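Local structure of CocE/NonD family hydrolase (Staphylococcus aureus subsp. aureus COL, 3III) at residues P209-G212 with F213-W217; S269-G272 with L273-G277; W456-V459 with S460-E463. The protein probably hydrolyses ester or amide bonds, as an alpha/beta-hydrolase of the CocE/NonD family related to the X-Pro dipeptidyl-peptidases. One frame throughout, in Å; residues are numbered along the deposited sequence. Where two conformers were deposited one is given.

Contact 1. Residues P209-G212 with F213-W217; sequences PDTG and FYRFW
Asp210 OD2 accepts the backbone N-H of Tyr214 at 2.8 Å, the donor standing well above the carboxylate plane. Asp210 OD1 accepts Gly212 N, two residues on, at 2.7 Å, an Asx turn, and Glu532 N also bonds to it. With CG anti to the backbone N (chi1 179°), the carboxylate is set at the N-terminal end of helix 213-224, where Asp210 OD2 also touches Tyr214 CB at 3.4 Å. Gly212 is the N-cap residue of that helix. Gly212 O receives Phe216 N at 3.0 Å in a nearly straight bond of 169°, and more weakly Arg215 N. The Arg215 side chain runs back beside Thr211, pointing the same way, and the Thr211 methyl CG2 sits over one face of the guanidinium, 3.7 Å from Arg215 CZ. Beyond this, Arg215 NE bonds to Gln238 and NH1 forms a salt bridge to Glu535, while Thr211 OG1 is held by Glu534 N. Two oxygens of one carboxylate thus serve backbone N-H groups at and just inside a helix start, where the positive end of the helix would probably stabilise the negative charge of Asp210.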
loop_
_atom_site.group_PDB
_atom_site.type_symbol
_atom_site.label_atom_id
_atom_site.label_comp_id
_atom_site.label_asym_id
_atom_site.label_seq_id
_atom_site.Cartn_x
_atom_site.Cartn_y
_atom_site.Cartn_z
ATOM N N PRO A 209 -0.246 -17.820 -2.814
ATOM C CA PRO A 209 -1.060 -17.032 -3.723
ATOM C C PRO A 209 -2.287 -16.404 -3.083
ATOM O O PRO A 209 -2.981 -17.050 -2.306
ATOM C CB PRO A 209 -1.454 -18.005 -4.830
ATOM C CG PRO A 209 -1.236 -19.319 -4.288
ATOM C CD PRO A 209 -0.293 -19.246 -3.117
ATOM N N ASP A 210 -2.520 -15.137 -3.396
ATOM C CA ASP A 210 -3.707 -14.434 -2.934
ATOM C C ASP A 210 -4.846 -14.899 -3.834
ATOM O O ASP A 210 -4.874 -14.618 -5.031
ATOM C CB ASP A 210 -3.534 -12.953 -3.015
ATOM C CG ASP A 210 -4.811 -12.152 -2.549
ATOM O OD1 ASP A 210 -5.781 -12.786 -2.077
ATOM O OD2 ASP A 210 -4.863 -10.899 -2.764
ATOM N N THR A 211 -5.800 -15.576 -3.245
ATOM C CA THR A 211 -6.972 -16.060 -3.970
ATOM C C THR A 211 -8.188 -15.114 -3.783
ATOM O O THR A 211 -9.316 -15.351 -4.310
ATOM C CB THR A 211 -7.337 -17.436 -3.492
ATOM O OG1 THR A 211 -7.698 -17.389 -2.103
ATOM C CG2 THR A 211 -6.189 -18.402 -3.747
ATOM N N GLY A 212 -7.956 -14.041 -3.058
ATOM C CA GLY A 212 -8.992 -13.075 -2.801
ATOM C C GLY A 212 -8.835 -11.797 -3.570
ATOM O O GLY A 212 -9.034 -11.782 -4.807
ATOM N N PHE A 213 -8.432 -10.741 -2.865
ATOM C CA PHE A 213 -8.295 -9.414 -3.460
ATOM C C PHE A 213 -7.600 -9.364 -4.839
ATOM O O PHE A 213 -8.126 -8.754 -5.783
ATOM C CB PHE A 213 -7.594 -8.423 -2.544
ATOM C CG PHE A 213 -7.475 -7.088 -3.156
ATOM C CD1 PHE A 213 -8.551 -6.219 -3.165
ATOM C CD2 PHE A 213 -6.303 -6.708 -3.777
ATOM C CE1 PHE A 213 -8.435 -4.955 -3.787
ATOM C CE2 PHE A 213 -6.174 -5.455 -4.362
ATOM C CZ PHE A 213 -7.244 -4.581 -4.368
ATOM N N TYR A 214 -6.461 -10.048 -4.960
ATOM C CA TYR A 214 -5.723 -10.071 -6.243
ATOM C C TYR A 214 -6.598 -10.450 -7.426
ATOM O O TYR A 214 -6.546 -9.817 -8.516
ATOM C CB TYR A 214 -4.552 -11.026 -6.162
ATOM C CG TYR A 214 -3.772 -11.163 -7.466
ATOM C CD1 TYR A 214 -2.859 -10.179 -7.853
ATOM C CD2 TYR A 214 -3.982 -12.260 -8.331
ATOM C CE1 TYR A 214 -2.162 -10.307 -9.053
ATOM C CE2 TYR A 214 -3.314 -12.398 -9.513
ATOM C CZ TYR A 214 -2.360 -11.413 -9.859
ATOM O OH TYR A 214 -1.675 -11.558 -11.051
ATOM N N ARG A 215 -7.363 -11.500 -7.236
ATOM C CA ARG A 215 -8.250 -12.014 -8.254
ATOM C C ARG A 215 -9.464 -11.126 -8.436
ATOM O O ARG A 215 -9.877 -10.863 -9.549
ATOM C CB ARG A 215 -8.640 -13.460 -7.960
ATOM C CG ARG A 215 -7.459 -14.378 -7.867
ATOM C CD ARG A 215 -7.799 -15.848 -7.637
ATOM N NE ARG A 215 -6.546 -16.615 -7.608
ATOM C CZ ARG A 215 -6.468 -17.918 -7.412
ATOM N NH1 ARG A 215 -7.558 -18.634 -7.170
ATOM N NH2 ARG A 215 -5.288 -18.512 -7.457
ATOM N N PHE A 216 -10.009 -10.615 -7.351
ATOM C CA PHE A 216 -11.123 -9.660 -7.403
ATOM C C PHE A 216 -10.741 -8.389 -8.210
ATOM O O PHE A 216 -11.486 -7.900 -9.101
ATOM C CB PHE A 216 -11.449 -9.292 -5.977
ATOM C CG PHE A 216 -12.343 -8.072 -5.821
ATOM C CD1 PHE A 216 -13.705 -8.174 -6.072
ATOM C CD2 PHE A 216 -11.834 -6.864 -5.357
ATOM C CE1 PHE A 216 -14.524 -7.062 -5.890
ATOM C CE2 PHE A 216 -12.652 -5.785 -5.154
ATOM C CZ PHE A 216 -13.995 -5.894 -5.435
ATOM N N TRP A 217 -9.533 -7.930 -7.948
ATOM C CA TRP A 217 -8.981 -6.736 -8.562
ATOM C C TRP A 217 -8.782 -7.004 -10.045
ATOM O O TRP A 217 -9.176 -6.194 -10.911
ATOM C CB TRP A 217 -7.661 -6.409 -7.861
ATOM C CG TRP A 217 -6.861 -5.387 -8.522
ATOM C CD1 TRP A 217 -7.097 -4.061 -8.534
ATOM C CD2 TRP A 217 -5.665 -5.596 -9.287
ATOM N NE1 TRP A 217 -6.141 -3.422 -9.280
ATOM C CE2 TRP A 217 -5.246 -4.344 -9.752
ATOM C CE3 TRP A 217 -4.917 -6.720 -9.636
ATOM C CZ2 TRP A 217 -4.092 -4.173 -10.521
ATOM C CZ3 TRP A 217 -3.758 -6.541 -10.400
ATOM C CH2 TRP A 217 -3.376 -5.296 -10.848
#

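Contact 2. Residues S269-G272 with L273-G277; sequences STQG and LHNRG
Thr270 O accepts two backbone N-H groups. Leu273 N reaches Thr270 O at 3.0 Å with an N-H...O angle of 163°, and Asn275 N reaches the same Thr270 O at 3.3 Å. The two donors come from opposite faces of the carbonyl plane, so this one oxygen is held by an N-H of the turn and by one from Asn275, two residues further on. A water ties the same parts together: it accepts from Gly272 N at 3.1 Å and from Arg276 N at 3.0 Å, and it donates weakly to Leu273 O. The first of the Thr270 bonds closes a type II beta turn from Thr270 to Leu273, with Gly272 at the third position and its phi positive, as that turn type commonly has. The turn joins strand 262-267 of the central hydrolase sheet to helix 275-284. Close by, His274 NE2 is hydrogen-bonded to Ser169 OG. Ser169 directly follows strand 162-168, where alpha/beta-hydrolases usually carry the nucleophile, which puts the turn probably beside the active site. Thr270 OG1, hydrogen-bonded to Glu193 OE2, touches Asn275 CB at 3.4 Å in one of two deposited conformers. Asn275 CG is anti to the backbone N (chi1 156°), which leads its amide alongside Gln271, the amide planes 40° apart. Gln271 CG meets Asn275 ND2 at 3.6 Å; amide does not meet amide. Each amide finds partners beyond the pair: Asn275 ND2 on Ser267 O, Gln271 NE2 on Trp268 O, and Gln271 OE1 on Thr454 N of strand 447-458. Leu273 CG rests over the centre of the neighbouring His274 ring, 3.6 Å above its plane, and the leucine also packs on Val202 and Leu195.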
loop_
_atom_site.group_PDB
_atom_site.type_symbol
_atom_site.label_atom_id
_atom_site.label_comp_id
_atom_site.label_asym_id
_atom_site.label_seq_id
_atom_site.Cartn_x
_atom_site.Cartn_y
_atom_site.Cartn_z
ATOM N N SER A 269 -2.395 0.258 8.304
ATOM C CA SER A 269 -3.718 -0.366 8.089
ATOM C C SER A 269 -3.894 -1.136 6.719
ATOM O O SER A 269 -4.998 -1.632 6.408
ATOM C CB SER A 269 -4.766 0.725 8.110
ATOM O OG SER A 269 -4.535 1.702 9.152
ATOM N N THR A 270 -2.821 -1.204 5.939
ATOM C CA THR A 270 -2.888 -1.743 4.565
ATOM C C THR A 270 -1.871 -2.906 4.375
ATOM O O THR A 270 -1.343 -3.174 3.265
ATOM C CB THR A 270 -2.711 -0.610 3.565
ATOM O OG1 THR A 270 -1.377 -0.098 3.653
ATOM C CG2 THR A 270 -3.690 0.537 3.839
ATOM N N GLN A 271 -1.615 -3.618 5.469
ATOM C CA GLN A 271 -0.686 -4.779 5.435
ATOM C C GLN A 271 -1.353 -5.849 4.623
ATOM O O GLN A 271 -2.515 -6.218 4.899
ATOM C CB GLN A 271 -0.354 -5.262 6.842
ATOM C CG GLN A 271 0.380 -4.254 7.695
ATOM C CD GLN A 271 0.582 -4.769 9.136
ATOM O OE1 GLN A 271 1.021 -5.905 9.345
ATOM N NE2 GLN A 271 0.147 -3.987 10.110
ATOM N N GLY A 272 -0.677 -6.287 3.570
ATOM C CA GLY A 272 -1.227 -7.230 2.608
ATOM C C GLY A 272 -1.524 -6.650 1.255
ATOM O O GLY A 272 -1.820 -7.381 0.295
ATOM N N LEU A 273 -1.469 -5.322 1.148
ATOM C CA LEU A 273 -1.549 -4.677 -0.164
ATOM C C LEU A 273 -0.439 -3.607 -0.254
ATOM O O LEU A 273 0.680 -3.957 -0.603
ATOM C CB LEU A 273 -2.939 -4.100 -0.429
ATOM C CG LEU A 273 -3.164 -3.610 -1.874
ATOM C CD1 LEU A 273 -2.956 -4.742 -2.895
ATOM C CD2 LEU A 273 -4.573 -2.993 -1.990
ATOM N N HIS A 274 -0.710 -2.358 0.086
ATOM C CA HIS A 274 0.262 -1.282 -0.182
ATOM C C HIS A 274 1.366 -1.028 0.843
ATOM O O HIS A 274 2.341 -0.323 0.545
ATOM C CB HIS A 274 -0.452 0.028 -0.515
ATOM C CG HIS A 274 -1.408 -0.077 -1.662
ATOM N ND1 HIS A 274 -1.034 -0.498 -2.920
ATOM C CD2 HIS A 274 -2.747 0.139 -1.716
ATOM C CE1 HIS A 274 -2.093 -0.475 -3.713
ATOM N NE2 HIS A 274 -3.150 -0.099 -3.004
ATOM N N ASN A 275 1.203 -1.512 2.068
ATOM C CA ASN A 275 2.085 -1.137 3.163
ATOM C C ASN A 275 3.545 -1.465 2.868
ATOM O O ASN A 275 4.380 -0.584 2.943
ATOM C CB ASN A 275 1.530 -1.725 4.478
ATOM C CG ASN A 275 2.569 -1.916 5.563
ATOM O OD1 ASN A 275 3.547 -2.605 5.350
ATOM N ND2 ASN A 275 2.317 -1.348 6.767
ATOM N N ARG A 276 3.848 -2.703 2.486
ATOM C CA ARG A 276 5.244 -3.112 2.338
ATOM C C ARG A 276 5.964 -2.221 1.352
ATOM O O ARG A 276 7.072 -1.749 1.624
ATOM C CB ARG A 276 5.362 -4.571 1.909
ATOM C CG ARG A 276 6.769 -5.054 1.755
ATOM C CD ARG A 276 6.828 -6.541 1.415
ATOM N NE ARG A 276 8.205 -7.018 1.378
ATOM C CZ ARG A 276 9.066 -6.785 0.399
ATOM N NH1 ARG A 276 8.699 -6.118 -0.701
ATOM N NH2 ARG A 276 10.307 -7.249 0.501
ATOM N N GLY A 277 5.348 -2.029 0.192
ATOM C CA GLY A 277 5.962 -1.296 -0.907
ATOM C C GLY A 277 5.962 0.209 -0.716
ATOM O O GLY A 277 6.813 0.891 -1.276
HETATM O O HOH W 1 1.689 -4.816 2.290
#

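Contact 3. Residues W456-V459 with S460-E463; sequences WLRV and SHRE
Strand 447-458, from a five-stranded antiparallel sheet of the C-terminal non-catalytic domain, ends here in a short 3-10 turn. Two backbone bonds between residues three apart define it: His461 N gives to Arg458 O at 2.8 Å, and Arg462 N to Val459 O at 3.0 Å. Val459 O is gripped a second time, because Arg462 curls over its own turn. Its CG stands between the backbone N and the carbonyl carbon (chi1 67°), which carries the extended chain back past Val459, and Arg462 NH1 reaches Val459 O at 3.0 Å with an N-H...O angle of 161°. The oxygen lies near the guanidinium plane, while the two donors approach it from opposite faces of the carbonyl plane. NH1 also bonds to Leu482 O, so this side chain ties the turn to a later part of the same loop. On another part of the turn, Arg458 and His461 run alongside each other and point the same way, the guanidinium and the imidazole turned nearly perpendicular. The aliphatic CG of Arg458 lies 4.1 Å from the ring carbon CD2 of His461. The Arg458 chain bends at chi3, and its NE forms a salt bridge to Asp424; His461 NE2 bonds to Glu481. Ser460 OG, hydrogen-bonded to Asp422, lies 3.7 Å from Arg458 CG and at the edge of the imidazole, in its plane. Leu457 supplies a looser apolar touch, its CD2 lying 4.2 Å from Arg462 CB.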
loop_
_atom_site.group_PDB
_atom_site.type_symbol
_atom_site.label_atom_id
_atom_site.label_comp_id
_atom_site.label_asym_id
_atom_site.label_seq_id
_atom_site.Cartn_x
_atom_site.Cartn_y
_atom_site.Cartn_z
ATOM N N TRP A 456 3.303 -13.805 6.318
ATOM C CA TRP A 456 3.064 -15.121 5.703
ATOM C C TRP A 456 4.329 -15.746 5.139
ATOM O O TRP A 456 5.214 -15.042 4.627
ATOM C CB TRP A 456 2.114 -14.976 4.530
ATOM C CG TRP A 456 0.783 -14.370 4.804
ATOM C CD1 TRP A 456 -0.397 -15.051 5.005
ATOM C CD2 TRP A 456 0.445 -12.991 4.786
ATOM N NE1 TRP A 456 -1.421 -14.174 5.177
ATOM C CE2 TRP A 456 -0.948 -12.899 5.026
ATOM C CE3 TRP A 456 1.179 -11.816 4.600
ATOM C CZ2 TRP A 456 -1.625 -11.664 5.094
ATOM C CZ3 TRP A 456 0.525 -10.606 4.694
ATOM C CH2 TRP A 456 -0.888 -10.549 4.930
ATOM N N LEU A 457 4.420 -17.069 5.143
ATOM C CA LEU A 457 5.475 -17.714 4.384
ATOM C C LEU A 457 5.116 -19.149 3.968
ATOM O O LEU A 457 4.682 -19.920 4.772
ATOM C CB LEU A 457 6.752 -17.781 5.211
ATOM C CG LEU A 457 7.989 -18.366 4.491
ATOM C CD1 LEU A 457 8.447 -17.414 3.338
ATOM C CD2 LEU A 457 9.131 -18.664 5.497
ATOM N N ARG A 458 5.380 -19.480 2.717
ATOM C CA ARG A 458 5.373 -20.858 2.243
ATOM C C ARG A 458 6.808 -21.361 2.444
ATOM O O ARG A 458 7.809 -20.774 1.972
ATOM C CB ARG A 458 4.887 -20.909 0.798
ATOM C CG ARG A 458 4.886 -22.317 0.175
ATOM C CD ARG A 458 4.064 -22.344 -1.094
ATOM N NE ARG A 458 2.637 -22.324 -0.791
ATOM C CZ ARG A 458 1.669 -22.355 -1.686
ATOM N NH1 ARG A 458 1.925 -22.404 -2.980
ATOM N NH2 ARG A 458 0.418 -22.317 -1.277
ATOM N N VAL A 459 6.926 -22.408 3.247
ATOM C CA VAL A 459 8.240 -22.838 3.738
ATOM C C VAL A 459 9.179 -23.313 2.618
ATOM O O VAL A 459 10.388 -23.126 2.698
ATOM C CB VAL A 459 8.053 -23.855 4.919
ATOM C CG1 VAL A 459 9.372 -24.517 5.351
ATOM C CG2 VAL A 459 7.366 -23.115 6.100
ATOM N N SER A 460 8.648 -23.891 1.545
ATOM C CA SER A 460 9.505 -24.205 0.382
ATOM C C SER A 460 10.151 -22.929 -0.241
ATOM O O SER A 460 11.157 -23.016 -0.937
ATOM C CB SER A 460 8.753 -24.988 -0.690
ATOM O OG SER A 460 7.764 -24.188 -1.266
ATOM N N HIS A 461 9.619 -21.759 0.098
ATOM C CA HIS A 461 10.176 -20.472 -0.353
ATOM C C HIS A 461 11.056 -19.766 0.672
ATOM O O HIS A 461 11.352 -18.561 0.541
ATOM C CB HIS A 461 9.007 -19.556 -0.705
ATOM C CG HIS A 461 8.277 -19.973 -1.941
ATOM N ND1 HIS A 461 7.923 -19.085 -2.948
ATOM C CD2 HIS A 461 7.862 -21.192 -2.351
ATOM C CE1 HIS A 461 7.292 -19.742 -3.905
ATOM N NE2 HIS A 461 7.248 -21.026 -3.573
ATOM N N ARG A 462 11.466 -20.478 1.703
ATOM C CA ARG A 462 12.190 -19.850 2.831
ATOM C C ARG A 462 13.589 -19.275 2.554
ATOM O O ARG A 462 14.174 -18.590 3.418
ATOM C CB ARG A 462 12.361 -20.883 3.965
ATOM C CG ARG A 462 13.272 -22.034 3.600
ATOM C CD ARG A 462 13.196 -23.158 4.675
ATOM N NE ARG A 462 13.997 -24.343 4.305
ATOM C CZ ARG A 462 13.627 -25.292 3.443
ATOM N NH1 ARG A 462 12.450 -25.266 2.823
ATOM N NH2 ARG A 462 14.446 -26.281 3.202
ATOM N N GLU A 463 14.197 -19.631 1.447
ATOM C CA GLU A 463 15.617 -19.300 1.272
ATOM C C GLU A 463 15.799 -17.775 1.208
ATOM O O GLU A 463 15.159 -17.083 0.403
ATOM C CB GLU A 463 16.185 -19.909 -0.031
ATOM C CG GLU A 463 17.726 -19.586 -0.216
ATOM C CD GLU A 463 18.312 -19.994 -1.580
ATOM O OE1 GLU A 463 17.553 -20.180 -2.551
ATOM O OE2 GLU A 463 19.551 -20.059 -1.699
#

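Overall arrangement
All three contacts are largely buried turns at the ends of regular elements, but at different depths: the centre of contact 2 lies about 4 Å from the centre of the chain, that of contact 1 about 15 Å and that of contact 3 about 22 Å. Contacts 1 and 2 belong to the hydrolase part, each leading into a helix, and meet where Phe213 CE2 packs on Leu273 CD1. Contact 3 closes a strand of the C-terminal domain, yet Trp456 CH2 packs on Gly272 CA and Arg458 NH2 on Pro209 CD, so it touches both others. A carboxylate organises contact 1, a carbonyl and a water contact 2, and an arginine folded onto its own turn contact 3.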